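Local coordinates for DUF1780 domain-containing protein (Pseudomonas aeruginosa, PDB 1Y0K), which is of unknown function but is probably a nuclease-like protein of the PD-(D/E)XK fold, a putative endonuclease whose substrate is not known, at residues G66-F71 / H127-R132; E55-V60 / G137-L142; E113-L118 / T162-Q167; R170-V175 / R181-H186. All blocks are in the same frame, centred on the assembly; numbering follows the deposited sequence.

Contact 1: G66-F71 / H127-R132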
loop_
_atom_site.group_PDB
_atom_site.type_symbol
_atom_site.label_atom_id
_atom_site.label_comp_id
_atom_site.label_asym_id
_atom_site.label_seq_id
_atom_site.Cartn_x
_atom_site.Cartn_y
_atom_site.Cartn_z
ATOM N N GLY A 66 -11.819 -3.781 5.047
ATOM C CA GLY A 66 -11.725 -2.663 5.978
ATOM C C GLY A 66 -10.330 -2.097 5.795
ATOM O O GLY A 66 -9.397 -2.464 6.507
ATOM N N PHE A 67 -10.186 -1.203 4.826
ATOM C CA PHE A 67 -8.850 -0.718 4.479
ATOM C C PHE A 67 -8.357 0.308 5.475
ATOM O O PHE A 67 -8.951 1.386 5.622
ATOM C CB PHE A 67 -8.832 -0.112 3.076
ATOM C CG PHE A 67 -8.840 -1.128 1.957
ATOM C CD1 PHE A 67 -7.873 -2.137 1.893
ATOM C CD2 PHE A 67 -9.780 -1.039 0.950
ATOM C CE1 PHE A 67 -7.872 -3.065 0.846
ATOM C CE2 PHE A 67 -9.779 -1.941 -0.115
ATOM C CZ PHE A 67 -8.828 -2.964 -0.160
ATOM N N GLU A 68 -7.257 -0.046 6.148
ATOM C CA GLU A 68 -6.554 0.838 7.060
ATOM C C GLU A 68 -5.352 1.376 6.285
ATOM O O GLU A 68 -4.384 0.657 6.034
ATOM C CB GLU A 68 -6.134 0.042 8.296
ATOM C CG GLU A 68 -5.171 0.729 9.264
ATOM C CD GLU A 68 -5.829 1.766 10.126
ATOM O OE1 GLU A 68 -7.022 2.100 9.891
ATOM O OE2 GLU A 68 -5.134 2.243 11.059
ATOM N N VAL A 69 -5.450 2.632 5.879
ATOM C CA VAL A 69 -4.519 3.193 4.893
ATOM C C VAL A 69 -3.413 3.995 5.570
ATOM O O VAL A 69 -3.682 4.846 6.427
ATOM C CB VAL A 69 -5.283 4.075 3.881
ATOM C CG1 VAL A 69 -4.321 4.785 2.921
ATOM C CG2 VAL A 69 -6.293 3.208 3.112
ATOM N N PHE A 70 -2.165 3.717 5.205
ATOM C CA PHE A 70 -1.064 4.528 5.721
ATOM C C PHE A 70 -0.040 4.837 4.637
ATOM O O PHE A 70 -0.006 4.176 3.603
ATOM C CB PHE A 70 -0.434 3.894 6.966
ATOM C CG PHE A 70 0.290 2.596 6.714
ATOM C CD1 PHE A 70 1.687 2.559 6.708
ATOM C CD2 PHE A 70 -0.420 1.404 6.524
ATOM C CE1 PHE A 70 2.375 1.350 6.513
ATOM C CE2 PHE A 70 0.259 0.183 6.307
ATOM C CZ PHE A 70 1.655 0.160 6.298
ATOM N N PHE A 71 0.766 5.869 4.878
ATOM C CA PHE A 71 1.702 6.378 3.879
ATOM C C PHE A 71 3.134 6.164 4.314
ATOM O O PHE A 71 3.499 6.451 5.470
ATOM C CB PHE A 71 1.420 7.853 3.586
ATOM C CG PHE A 71 0.050 8.086 3.019
ATOM C CD1 PHE A 71 -1.062 8.186 3.862
ATOM C CD2 PHE A 71 -0.135 8.187 1.642
ATOM C CE1 PHE A 71 -2.349 8.370 3.333
ATOM C CE2 PHE A 71 -1.411 8.380 1.106
ATOM C CZ PHE A 71 -2.515 8.474 1.962
ATOM N N HIS A 127 0.781 -1.474 18.339
ATOM C CA HIS A 127 0.795 -1.052 19.754
ATOM C C HIS A 127 -0.454 -0.267 20.146
ATOM O O HIS A 127 -1.133 -0.633 21.112
ATOM C CB HIS A 127 2.035 -0.211 20.081
ATOM C CG HIS A 127 2.024 0.339 21.476
ATOM N ND1 HIS A 127 2.148 -0.465 22.587
ATOM C CD2 HIS A 127 1.860 1.601 21.940
ATOM C CE1 HIS A 127 2.087 0.280 23.678
ATOM N NE2 HIS A 127 1.908 1.538 23.313
ATOM N N ASN A 128 -0.734 0.806 19.405
ATOM C CA ASN A 128 -1.878 1.675 19.687
ATOM C C ASN A 128 -3.177 0.878 19.721
ATOM O O ASN A 128 -3.996 1.047 20.625
ATOM C CB ASN A 128 -1.977 2.818 18.667
ATOM C CG ASN A 128 -0.889 3.884 18.847
ATOM O OD1 ASN A 128 -0.220 3.952 19.880
ATOM N ND2 ASN A 128 -0.731 4.732 17.838
ATOM N N TYR A 129 -3.353 -0.001 18.741
ATOM C CA TYR A 129 -4.560 -0.822 18.661
ATOM C C TYR A 129 -4.646 -1.883 19.765
ATOM O O TYR A 129 -5.733 -2.157 20.278
ATOM C CB TYR A 129 -4.700 -1.430 17.253
ATOM C CG TYR A 129 -4.875 -0.374 16.175
ATOM C CD1 TYR A 129 -5.213 0.935 16.507
ATOM C CD2 TYR A 129 -4.728 -0.687 14.818
ATOM C CE1 TYR A 129 -5.380 1.913 15.550
ATOM C CE2 TYR A 129 -4.898 0.302 13.834
ATOM C CZ TYR A 129 -5.234 1.594 14.218
ATOM O OH TYR A 129 -5.427 2.602 13.307
ATOM N N SER A 130 -3.506 -2.471 20.135
ATOM C CA SER A 130 -3.458 -3.410 21.264
ATOM C C SER A 130 -3.872 -2.727 22.562
ATOM O O SER A 130 -4.645 -3.290 23.352
ATOM C CB SER A 130 -2.060 -4.025 21.406
ATOM O OG SER A 130 -1.840 -4.987 20.383
ATOM N N GLU A 131 -3.380 -1.505 22.761
ATOM C CA GLU A 131 -3.711 -0.725 23.959
ATOM C C GLU A 131 -5.191 -0.370 24.047
ATOM O O GLU A 131 -5.736 -0.253 25.154
ATOM C CB GLU A 131 -2.856 0.538 24.043
ATOM C CG GLU A 131 -1.411 0.265 24.461
ATOM C CD GLU A 131 -1.309 -0.412 25.838
ATOM O OE1 GLU A 131 -1.909 0.094 26.814
ATOM O OE2 GLU A 131 -0.642 -1.457 25.937
ATOM N N ARG A 132 -5.841 -0.218 22.893
ATOM C CA ARG A 132 -7.262 0.136 22.844
ATOM C C ARG A 132 -8.196 -1.083 22.780
ATOM O O ARG A 132 -9.417 -0.943 22.864
ATOM C CB ARG A 132 -7.535 1.072 21.666
ATOM C CG ARG A 132 -6.969 2.481 21.837
ATOM C CD ARG A 132 -6.883 3.211 20.510
ATOM N NE ARG A 132 -8.186 3.370 19.871
ATOM C CZ ARG A 132 -8.372 3.809 18.629
ATOM N NH1 ARG A 132 -7.333 4.135 17.865
ATOM N NH2 ARG A 132 -9.601 3.907 18.140
#
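Glu68 of strand 65-73 and Tyr129 of helix 119-132 meet where the family, a putative branch of the PD-(D/E)XK nucleases, would be expected to carry its acidic cluster. Asp59, just after Pro58, and Glu68 on the neighbouring strand are placed as the two acids of that motif would be, which makes them its probable counterparts; a role in catalysis is only inferred. Glu68 sends CG anti to the backbone N (chi1 170°) and then bends at chi2, which swings its carboxylate out from the sheet toward the helix, where Lys125 makes a salt bridge to OE2. Tyr129 comes from the opposite direction, its hydroxyl leading. OE2 of Glu68 stands at the edge of the Tyr129 ring and near its plane, while the carboxylate is turned 63° from that ring. The modelled separation of Glu68 OE2 and Tyr129 OH is too short to be trusted, so the approach is doubtful in detail and no bond type can be read from it. Glutamate suits a buried place with a lysine at hand, and tyrosine adds a polar atom at the end of an apolar ring. The carboxylate is buried, and its salt bridge to Lys125, not the tyrosine, is the polar interaction that can be relied on.

Contact 2: E55-V60 / G137-L142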
loop_
_atom_site.group_PDB
_atom_site.type_symbol
_atom_site.label_atom_id
_atom_site.label_comp_id
_atom_site.label_asym_id
_atom_site.label_seq_id
_atom_site.Cartn_x
_atom_site.Cartn_y
_atom_site.Cartn_z
ATOM N N GLU A 55 -16.235 4.209 13.412
ATOM C CA GLU A 55 -15.029 4.396 14.209
ATOM C C GLU A 55 -13.832 4.007 13.381
ATOM O O GLU A 55 -13.875 3.007 12.667
ATOM C CB GLU A 55 -15.041 3.516 15.462
ATOM C CG GLU A 55 -16.198 3.758 16.398
ATOM C CD GLU A 55 -16.054 5.020 17.236
ATOM O OE1 GLU A 55 -14.935 5.317 17.711
ATOM O OE2 GLU A 55 -17.078 5.706 17.432
ATOM N N GLN A 56 -12.772 4.801 13.477
ATOM C CA GLN A 56 -11.470 4.402 12.947
ATOM C C GLN A 56 -10.717 3.639 14.041
ATOM O O GLN A 56 -10.790 4.003 15.228
ATOM C CB GLN A 56 -10.664 5.621 12.479
ATOM C CG GLN A 56 -11.228 6.331 11.260
ATOM C CD GLN A 56 -10.732 7.766 11.135
ATOM O OE1 GLN A 56 -9.530 8.034 11.203
ATOM N NE2 GLN A 56 -11.657 8.695 10.940
ATOM N N PRO A 57 -10.004 2.565 13.668
ATOM C CA PRO A 57 -9.819 2.013 12.322
ATOM C C PRO A 57 -11.028 1.167 11.907
ATOM O O PRO A 57 -11.808 0.758 12.774
ATOM C CB PRO A 57 -8.589 1.124 12.490
ATOM C CG PRO A 57 -8.664 0.656 13.924
ATOM C CD PRO A 57 -9.295 1.775 14.694
ATOM N N PRO A 58 -11.172 0.873 10.607
ATOM C CA PRO A 58 -10.282 1.269 9.509
ATOM C C PRO A 58 -10.609 2.658 8.949
ATOM O O PRO A 58 -11.268 3.457 9.623
ATOM C CB PRO A 58 -10.553 0.188 8.463
ATOM C CG PRO A 58 -12.030 -0.111 8.645
ATOM C CD PRO A 58 -12.301 0.054 10.123
ATOM N N ASP A 59 -10.156 2.933 7.724
ATOM C CA ASP A 59 -10.381 4.230 7.073
ATOM C C ASP A 59 -11.435 4.169 5.985
ATOM O O ASP A 59 -12.283 5.065 5.880
ATOM C CB ASP A 59 -9.084 4.771 6.466
ATOM C CG ASP A 59 -8.010 5.013 7.508
ATOM O OD1 ASP A 59 -8.282 5.723 8.507
ATOM O OD2 ASP A 59 -6.888 4.498 7.327
ATOM N N VAL A 60 -11.363 3.125 5.166
ATOM C CA VAL A 60 -12.213 3.002 3.992
ATOM C C VAL A 60 -12.788 1.599 3.910
ATOM O O VAL A 60 -12.044 0.611 3.884
ATOM C CB VAL A 60 -11.423 3.323 2.689
ATOM C CG1 VAL A 60 -12.293 3.093 1.452
ATOM C CG2 VAL A 60 -10.878 4.757 2.716
ATOM N N GLY A 137 -7.351 -8.319 13.633
ATOM C CA GLY A 137 -7.764 -9.329 12.661
ATOM C C GLY A 137 -8.934 -8.984 11.758
ATOM O O GLY A 137 -9.306 -9.792 10.899
ATOM N N GLU A 138 -9.517 -7.801 11.931
ATOM C CA GLU A 138 -10.592 -7.350 11.044
ATOM C C GLU A 138 -10.097 -6.268 10.080
ATOM O O GLU A 138 -10.876 -5.730 9.284
ATOM C CB GLU A 138 -11.807 -6.843 11.846
ATOM C CG GLU A 138 -12.576 -7.964 12.573
ATOM C CD GLU A 138 -13.265 -8.952 11.629
ATOM O OE1 GLU A 138 -13.726 -8.544 10.544
ATOM O OE2 GLU A 138 -13.356 -10.152 11.979
ATOM N N LEU A 139 -8.800 -5.972 10.150
ATOM C CA LEU A 139 -8.228 -4.854 9.400
ATOM C C LEU A 139 -7.375 -5.319 8.226
ATOM O O LEU A 139 -6.528 -6.206 8.365
ATOM C CB LEU A 139 -7.391 -3.953 10.327
ATOM C CG LEU A 139 -8.107 -3.302 11.524
ATOM C CD1 LEU A 139 -7.136 -2.439 12.334
ATOM C CD2 LEU A 139 -9.322 -2.477 11.087
ATOM N N ASP A 140 -7.620 -4.701 7.081
ATOM C CA ASP A 140 -6.837 -4.924 5.866
ATOM C C ASP A 140 -5.908 -3.738 5.650
ATOM O O ASP A 140 -6.333 -2.674 5.199
ATOM C CB ASP A 140 -7.789 -5.081 4.687
ATOM C CG ASP A 140 -8.805 -6.196 4.916
ATOM O OD1 ASP A 140 -8.372 -7.344 5.150
ATOM O OD2 ASP A 140 -10.028 -5.930 4.853
ATOM N N LEU A 141 -4.642 -3.908 6.010
ATOM C CA LEU A 141 -3.697 -2.801 5.938
ATOM C C LEU A 141 -3.293 -2.545 4.492
ATOM O O LEU A 141 -3.070 -3.486 3.728
ATOM C CB LEU A 141 -2.461 -3.081 6.803
ATOM C CG LEU A 141 -2.595 -2.794 8.316
ATOM C CD1 LEU A 141 -2.294 -1.354 8.592
ATOM C CD2 LEU A 141 -3.973 -3.153 8.911
ATOM N N LEU A 142 -3.211 -1.267 4.135
ATOM C CA LEU A 142 -2.860 -0.854 2.773
ATOM C C LEU A 142 -1.891 0.318 2.831
ATOM O O LEU A 142 -2.267 1.422 3.234
ATOM C CB LEU A 142 -4.112 -0.472 1.976
ATOM C CG LEU A 142 -3.902 -0.014 0.529
ATOM C CD1 LEU A 142 -3.196 -1.106 -0.299
ATOM C CD2 LEU A 142 -5.244 0.379 -0.111
#
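Leu139 turns CG anti to its carbonyl carbon (chi1 -60°) and continues with CD1 anti to CA (chi2 180°), which spreads its two methyls toward Pro57 and Pro58. With a cis peptide bond before each proline ring, the loop turns so that both point toward the leucine. CD1 of Leu139 rests on Pro57 CG at 3.8 Å. The other branch takes the join between the rings: Leu139 CD2 lies 3.9 Å from Pro58 CB, and it is equally near Pro57 CB. Each ring crosses the leucine at a slant, and the whole contact is van der Waals in kind, with no hydrogen bond between 55-60 and 137-142. Proline suits the loop because its closed ring accepts a cis bond readily and offers a rigid apolar surface, while a forked leucine can touch two such rings at once. Directly after the prolines, Asp59 and Val60 both face Phe67 in a classic beta bulge, where the loop enters strand 60-62. Tyr129 of helix 119-132 packs on both Pro57 and Leu139, and Trp169 also touches Leu139. The next residue, Asp140, opens strand 140-146, which lies between strands 65-73 and 171-175; its OD2 hydrogen-bonds Gly66 N and its OD1 Ser171 OG, and OD2 also forms a salt bridge with Arg170 NH2.

Contact 3: E113-L118 / T162-Q167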
loop_
_atom_site.group_PDB
_atom_site.type_symbol
_atom_site.label_atom_id
_atom_site.label_comp_id
_atom_site.label_asym_id
_atom_site.label_seq_id
_atom_site.Cartn_x
_atom_site.Cartn_y
_atom_site.Cartn_z
ATOM N N GLU A 113 14.131 -4.901 1.828
ATOM C CA GLU A 113 14.359 -3.591 2.442
ATOM C C GLU A 113 13.153 -2.671 2.232
ATOM O O GLU A 113 12.791 -1.914 3.134
ATOM C CB GLU A 113 15.642 -2.947 1.904
ATOM C CG GLU A 113 16.954 -3.435 2.539
ATOM C CD GLU A 113 17.324 -4.871 2.198
ATOM O OE1 GLU A 113 16.884 -5.390 1.148
ATOM O OE2 GLU A 113 18.064 -5.492 2.991
ATOM N N LEU A 114 12.525 -2.757 1.056
ATOM C CA LEU A 114 11.303 -1.999 0.760
ATOM C C LEU A 114 10.188 -2.378 1.743
ATOM O O LEU A 114 9.531 -1.525 2.347
ATOM C CB LEU A 114 10.850 -2.290 -0.672
ATOM C CG LEU A 114 9.557 -1.642 -1.154
ATOM C CD1 LEU A 114 9.713 -0.129 -1.185
ATOM C CD2 LEU A 114 9.180 -2.187 -2.541
ATOM N N GLN A 115 9.989 -3.676 1.900
ATOM C CA GLN A 115 8.989 -4.202 2.810
ATOM C C GLN A 115 9.264 -3.775 4.256
ATOM O O GLN A 115 8.328 -3.499 5.017
ATOM C CB GLN A 115 8.972 -5.724 2.661
ATOM C CG GLN A 115 8.107 -6.508 3.610
ATOM C CD GLN A 115 7.957 -7.932 3.126
ATOM O OE1 GLN A 115 7.281 -8.177 2.134
ATOM N NE2 GLN A 115 8.615 -8.870 3.799
ATOM N N ALA A 116 10.546 -3.675 4.611
ATOM C CA ALA A 116 10.950 -3.266 5.961
ATOM C C ALA A 116 10.642 -1.796 6.265
ATOM O O ALA A 116 10.556 -1.398 7.425
ATOM C CB ALA A 116 12.439 -3.560 6.180
ATOM N N ARG A 117 10.484 -0.988 5.224
ATOM C CA ARG A 117 10.130 0.418 5.386
ATOM C C ARG A 117 8.759 0.613 6.044
ATOM O O ARG A 117 8.465 1.696 6.556
ATOM C CB ARG A 117 10.160 1.160 4.049
ATOM C CG ARG A 117 11.546 1.335 3.445
ATOM C CD ARG A 117 12.431 2.256 4.280
ATOM N NE ARG A 117 13.702 2.527 3.601
ATOM C CZ ARG A 117 13.962 3.642 2.932
ATOM N NH1 ARG A 117 13.046 4.604 2.849
ATOM N NH2 ARG A 117 15.140 3.799 2.337
ATOM N N LEU A 118 7.928 -0.430 6.006
ATOM C CA LEU A 118 6.595 -0.375 6.605
ATOM C C LEU A 118 6.641 -0.559 8.120
ATOM O O LEU A 118 5.655 -0.277 8.820
ATOM C CB LEU A 118 5.713 -1.471 6.015
ATOM C CG LEU A 118 5.021 -1.295 4.660
ATOM C CD1 LEU A 118 5.899 -0.679 3.608
ATOM C CD2 LEU A 118 4.468 -2.665 4.196
ATOM N N THR A 162 6.932 -11.982 8.099
ATOM C CA THR A 162 6.693 -12.637 9.398
ATOM C C THR A 162 6.349 -11.671 10.538
ATOM O O THR A 162 5.457 -11.946 11.342
ATOM C CB THR A 162 7.876 -13.534 9.811
ATOM O OG1 THR A 162 9.051 -12.735 9.943
ATOM C CG2 THR A 162 8.129 -14.629 8.760
ATOM N N GLU A 163 7.051 -10.541 10.610
ATOM C CA GLU A 163 6.786 -9.588 11.680
ATOM C C GLU A 163 5.365 -9.058 11.547
ATOM O O GLU A 163 4.671 -8.862 12.539
ATOM C CB GLU A 163 7.785 -8.430 11.686
ATOM C CG GLU A 163 7.632 -7.546 12.929
ATOM C CD GLU A 163 8.501 -6.299 12.943
ATOM O OE1 GLU A 163 9.508 -6.224 12.211
ATOM O OE2 GLU A 163 8.166 -5.382 13.714
ATOM N N TYR A 164 4.933 -8.833 10.312
ATOM C CA TYR A 164 3.631 -8.214 10.090
ATOM C C TYR A 164 2.506 -9.230 10.277
ATOM O O TYR A 164 1.442 -8.896 10.802
ATOM C CB TYR A 164 3.573 -7.539 8.711
ATOM C CG TYR A 164 4.739 -6.598 8.437
ATOM C CD1 TYR A 164 5.356 -5.864 9.475
ATOM C CD2 TYR A 164 5.240 -6.450 7.156
ATOM C CE1 TYR A 164 6.431 -5.009 9.217
ATOM C CE2 TYR A 164 6.313 -5.594 6.888
ATOM C CZ TYR A 164 6.905 -4.888 7.918
ATOM O OH TYR A 164 7.964 -4.060 7.628
ATOM N N LEU A 165 2.756 -10.467 9.864
ATOM C CA LEU A 165 1.850 -11.584 10.180
ATOM C C LEU A 165 1.631 -11.688 11.690
ATOM O O LEU A 165 0.492 -11.787 12.155
ATOM C CB LEU A 165 2.394 -12.902 9.639
ATOM C CG LEU A 165 2.235 -13.184 8.140
ATOM C CD1 LEU A 165 3.188 -14.288 7.701
ATOM C CD2 LEU A 165 0.789 -13.560 7.829
ATOM N N ARG A 166 2.721 -11.635 12.453
ATOM C CA ARG A 166 2.646 -11.721 13.917
ATOM C C ARG A 166 1.863 -10.572 14.583
ATOM O O ARG A 166 1.358 -10.726 15.693
ATOM C CB ARG A 166 4.048 -11.883 14.534
ATOM C CG ARG A 166 4.639 -13.282 14.307
ATOM C CD ARG A 166 5.752 -13.612 15.298
ATOM N NE ARG A 166 6.968 -12.847 15.032
ATOM C CZ ARG A 166 7.948 -13.241 14.222
ATOM N NH1 ARG A 166 7.877 -14.409 13.586
ATOM N NH2 ARG A 166 9.007 -12.461 14.044
ATOM N N GLN A 167 1.746 -9.432 13.905
ATOM C CA GLN A 167 0.993 -8.279 14.441
ATOM C C GLN A 167 -0.529 -8.481 14.415
ATOM O O GLN A 167 -1.278 -7.732 15.070
ATOM C CB GLN A 167 1.393 -6.983 13.718
ATOM C CG GLN A 167 2.814 -6.499 14.051
ATOM C CD GLN A 167 3.327 -5.427 13.101
ATOM O OE1 GLN A 167 2.763 -5.208 12.018
ATOM N NE2 GLN A 167 4.412 -4.749 13.504
#
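Tyr164 fastens helix 162-166 to Gln115 of helix 111-116 in a helix-to-helix contact over the central mixed sheet of this PD-(D/E)XK-like fold. Along 162-167, Glu163 precedes the tyrosine and is held by a salt bridge to Arg123 of helix 119-132. Tyr164 then carries the contact. Its CG stands anti to the carbonyl carbon (chi1 -51°), and the ring runs out across the gap between the helices with the hydroxyl ahead. Beside it Gln115 runs the other way: Gln115 CG lies 3.8 Å from Tyr164 CE2, and the Gln115 amide is turned 71° from the ring and bonds through NE2 to Pro159 O. Leu118 brings CB to 4.1 Å from Tyr164 CZ. A tyrosine fits here because it is long enough to reach from its own helix to the other, its ring packs against aliphatic carbons and its hydroxyl can bond to a backbone carbonyl. Gln167 closes the segment with OE1 bonded to Trp169 NE1. The polar centre is Gln115 O, which accepts a backbone hydrogen bond from Leu118 N at 3.2 Å and another from the tyrosine hydroxyl. These donors approach from opposite faces of the Gln115 carbonyl plane, and Tyr164 OH, tilted 29° out of it, donates to Gln115 O at 2.7 Å.

Contact 4: R170-V175 / R181-H186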
loop_
_atom_site.group_PDB
_atom_site.type_symbol
_atom_site.label_atom_id
_atom_site.label_comp_id
_atom_site.label_asym_id
_atom_site.label_seq_id
_atom_site.Cartn_x
_atom_site.Cartn_y
_atom_site.Cartn_z
ATOM N N ARG A 170 -5.552 -8.771 9.304
ATOM C CA ARG A 170 -6.202 -9.722 8.404
ATOM C C ARG A 170 -5.455 -9.860 7.069
ATOM O O ARG A 170 -5.372 -10.949 6.491
ATOM C CB ARG A 170 -7.644 -9.310 8.132
ATOM C CG ARG A 170 -8.385 -10.388 7.337
ATOM C CD ARG A 170 -9.871 -10.194 7.376
ATOM N NE ARG A 170 -10.299 -9.001 6.650
ATOM C CZ ARG A 170 -11.564 -8.603 6.604
ATOM N NH1 ARG A 170 -12.494 -9.306 7.250
ATOM N NH2 ARG A 170 -11.903 -7.510 5.934
ATOM N N SER A 171 -4.918 -8.743 6.596
ATOM C CA SER A 171 -4.181 -8.697 5.336
ATOM C C SER A 171 -3.288 -7.459 5.323
ATOM O O SER A 171 -3.474 -6.533 6.119
ATOM C CB SER A 171 -5.146 -8.683 4.135
ATOM O OG SER A 171 -5.814 -7.432 4.004
ATOM N N LEU A 172 -2.300 -7.473 4.433
ATOM C CA LEU A 172 -1.407 -6.332 4.271
ATOM C C LEU A 172 -1.062 -6.278 2.807
ATOM O O LEU A 172 -0.655 -7.283 2.227
ATOM C CB LEU A 172 -0.138 -6.503 5.100
ATOM C CG LEU A 172 0.987 -5.467 4.909
ATOM C CD1 LEU A 172 0.527 -4.043 5.253
ATOM C CD2 LEU A 172 2.187 -5.849 5.743
ATOM N N SER A 173 -1.230 -5.093 2.235
ATOM C CA SER A 173 -0.946 -4.846 0.831
ATOM C C SER A 173 -0.179 -3.543 0.695
ATOM O O SER A 173 -0.257 -2.676 1.572
ATOM C CB SER A 173 -2.241 -4.773 0.023
ATOM O OG SER A 173 -3.025 -5.943 0.185
HETATM N N MSE A 174 0.561 -3.418 -0.409
HETATM C CA MSE A 174 1.265 -2.184 -0.761
HETATM C C MSE A 174 0.873 -1.726 -2.158
HETATM O O MSE A 174 0.627 -2.535 -3.058
HETATM C CB MSE A 174 2.783 -2.387 -0.771
HETATM C CG MSE A 174 3.442 -2.801 0.530
HETATM SE SE MSE A 174 5.236 -3.099 0.210
HETATM C CE MSE A 174 5.195 -4.418 -0.944
ATOM N N VAL A 175 0.840 -0.418 -2.339
ATOM C CA VAL A 175 0.668 0.159 -3.670
ATOM C C VAL A 175 1.515 1.422 -3.754
ATOM O O VAL A 175 1.681 2.133 -2.773
ATOM C CB VAL A 175 -0.826 0.445 -3.999
ATOM C CG1 VAL A 175 -1.424 1.507 -3.060
ATOM C CG2 VAL A 175 -0.994 0.877 -5.479
ATOM N N ARG A 181 1.210 -4.933 -4.557
ATOM C CA ARG A 181 1.360 -6.313 -4.135
ATOM C C ARG A 181 0.539 -6.563 -2.881
ATOM O O ARG A 181 0.565 -5.762 -1.944
ATOM C CB ARG A 181 2.833 -6.638 -3.858
ATOM C CG ARG A 181 3.065 -8.072 -3.378
ATOM C CD ARG A 181 4.550 -8.326 -3.101
ATOM N NE ARG A 181 4.763 -9.663 -2.549
ATOM C CZ ARG A 181 5.011 -10.752 -3.278
ATOM N NH1 ARG A 181 5.122 -10.679 -4.601
ATOM N NH2 ARG A 181 5.169 -11.924 -2.678
ATOM N N VAL A 182 -0.186 -7.675 -2.878
ATOM C CA VAL A 182 -0.798 -8.179 -1.647
ATOM C C VAL A 182 0.279 -9.025 -0.951
ATOM O O VAL A 182 0.721 -10.052 -1.496
ATOM C CB VAL A 182 -2.058 -9.036 -1.959
ATOM C CG1 VAL A 182 -2.650 -9.618 -0.668
ATOM C CG2 VAL A 182 -3.103 -8.199 -2.710
ATOM N N LEU A 183 0.731 -8.580 0.226
ATOM C CA LEU A 183 1.799 -9.288 0.956
ATOM C C LEU A 183 1.294 -10.548 1.634
ATOM O O LEU A 183 1.959 -11.584 1.590
ATOM C CB LEU A 183 2.499 -8.391 1.982
ATOM C CG LEU A 183 3.210 -7.146 1.444
ATOM C CD1 LEU A 183 4.049 -6.503 2.537
ATOM C CD2 LEU A 183 4.097 -7.498 0.244
ATOM N N PHE A 184 0.133 -10.447 2.280
ATOM C CA PHE A 184 -0.541 -11.612 2.843
ATOM C C PHE A 184 -2.016 -11.320 3.023
ATOM O O PHE A 184 -2.424 -10.165 3.104
ATOM C CB PHE A 184 0.107 -12.084 4.165
ATOM C CG PHE A 184 -0.138 -11.176 5.360
ATOM C CD1 PHE A 184 -1.314 -11.273 6.109
ATOM C CD2 PHE A 184 0.844 -10.276 5.774
ATOM C CE1 PHE A 184 -1.525 -10.458 7.225
ATOM C CE2 PHE A 184 0.654 -9.466 6.895
ATOM C CZ PHE A 184 -0.532 -9.553 7.624
ATOM N N ALA A 185 -2.823 -12.378 3.075
ATOM C CA ALA A 185 -4.246 -12.218 3.334
ATOM C C ALA A 185 -4.774 -13.512 3.919
ATOM O O ALA A 185 -4.603 -14.581 3.317
ATOM C CB ALA A 185 -4.987 -11.860 2.070
ATOM N N HIS A 186 -5.363 -13.418 5.109
ATOM C CA HIS A 186 -5.906 -14.589 5.789
ATOM C C HIS A 186 -7.183 -15.080 5.119
ATOM O O HIS A 186 -7.813 -14.361 4.348
ATOM C CB HIS A 186 -6.174 -14.296 7.264
ATOM C CG HIS A 186 -4.944 -14.266 8.110
ATOM N ND1 HIS A 186 -4.365 -15.410 8.627
ATOM C CD2 HIS A 186 -4.196 -13.230 8.554
ATOM C CE1 HIS A 186 -3.309 -15.075 9.347
ATOM N NE2 HIS A 186 -3.183 -13.759 9.315
#
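Leu172 and Leu183 lie side by side and point the same way, with Leu172 CD2 3.8 Å from Leu183 CD1. Phe184 crosses Leu172 at a slant: its CG sits between the backbone N and the carbonyl carbon (chi1 72°), laying the ring back over the neighbouring strand. Leu172 N stands over the ring's centre, and Phe184 CE2 comes 3.6 Å from Leu172 CB. At the other end the selenomethionine Met174 bends at its last torsion, and its CE presses tightly on Leu183 CD2 at 3.5 Å. Branched leucine and flat phenylalanine suit this face, where helix 162-166 packs on Leu172 and Phe184, and Phe158 on Met174. The small Ser171, Ser173, Val182 and Ala185 on the opposite face let helices come close: Leu193 touches the first three, Phe37 Ser173 and Val182. Leu172 O accepts Leu183 N at 2.8 Å, a bent bond of 136°, and Phe184 N at 3.3 Å. This forked acceptor marks a classic beta bulge in the antiparallel hairpin 171-175/179-185.

Overall arrangement
Contacts 1, 2 and 4 all reach the central mixed sheet, contact 1 through strand 65-73, contact 2 through strand 140-146 and contact 4 through strands 171-175 and 179-185. Contacts 1 and 3 are buried, while contacts 2 and 4 are partly buried. Contact 1 nests along the chain inside the loop closed by contact 2 and is polar, its glutamate having a salt bridge to Lys125, whereas contact 2 is purely apolar. Contact 3 adds a single tyrosine-to-backbone hydrogen bond to the packing of two short helices. Contact 4, the most extensive, relies on backbone hydrogen bonds, and its Leu172 and Phe184 lie against the helix of contact 3. Phe70 of 66-71 packs on Leu118 of 113-118.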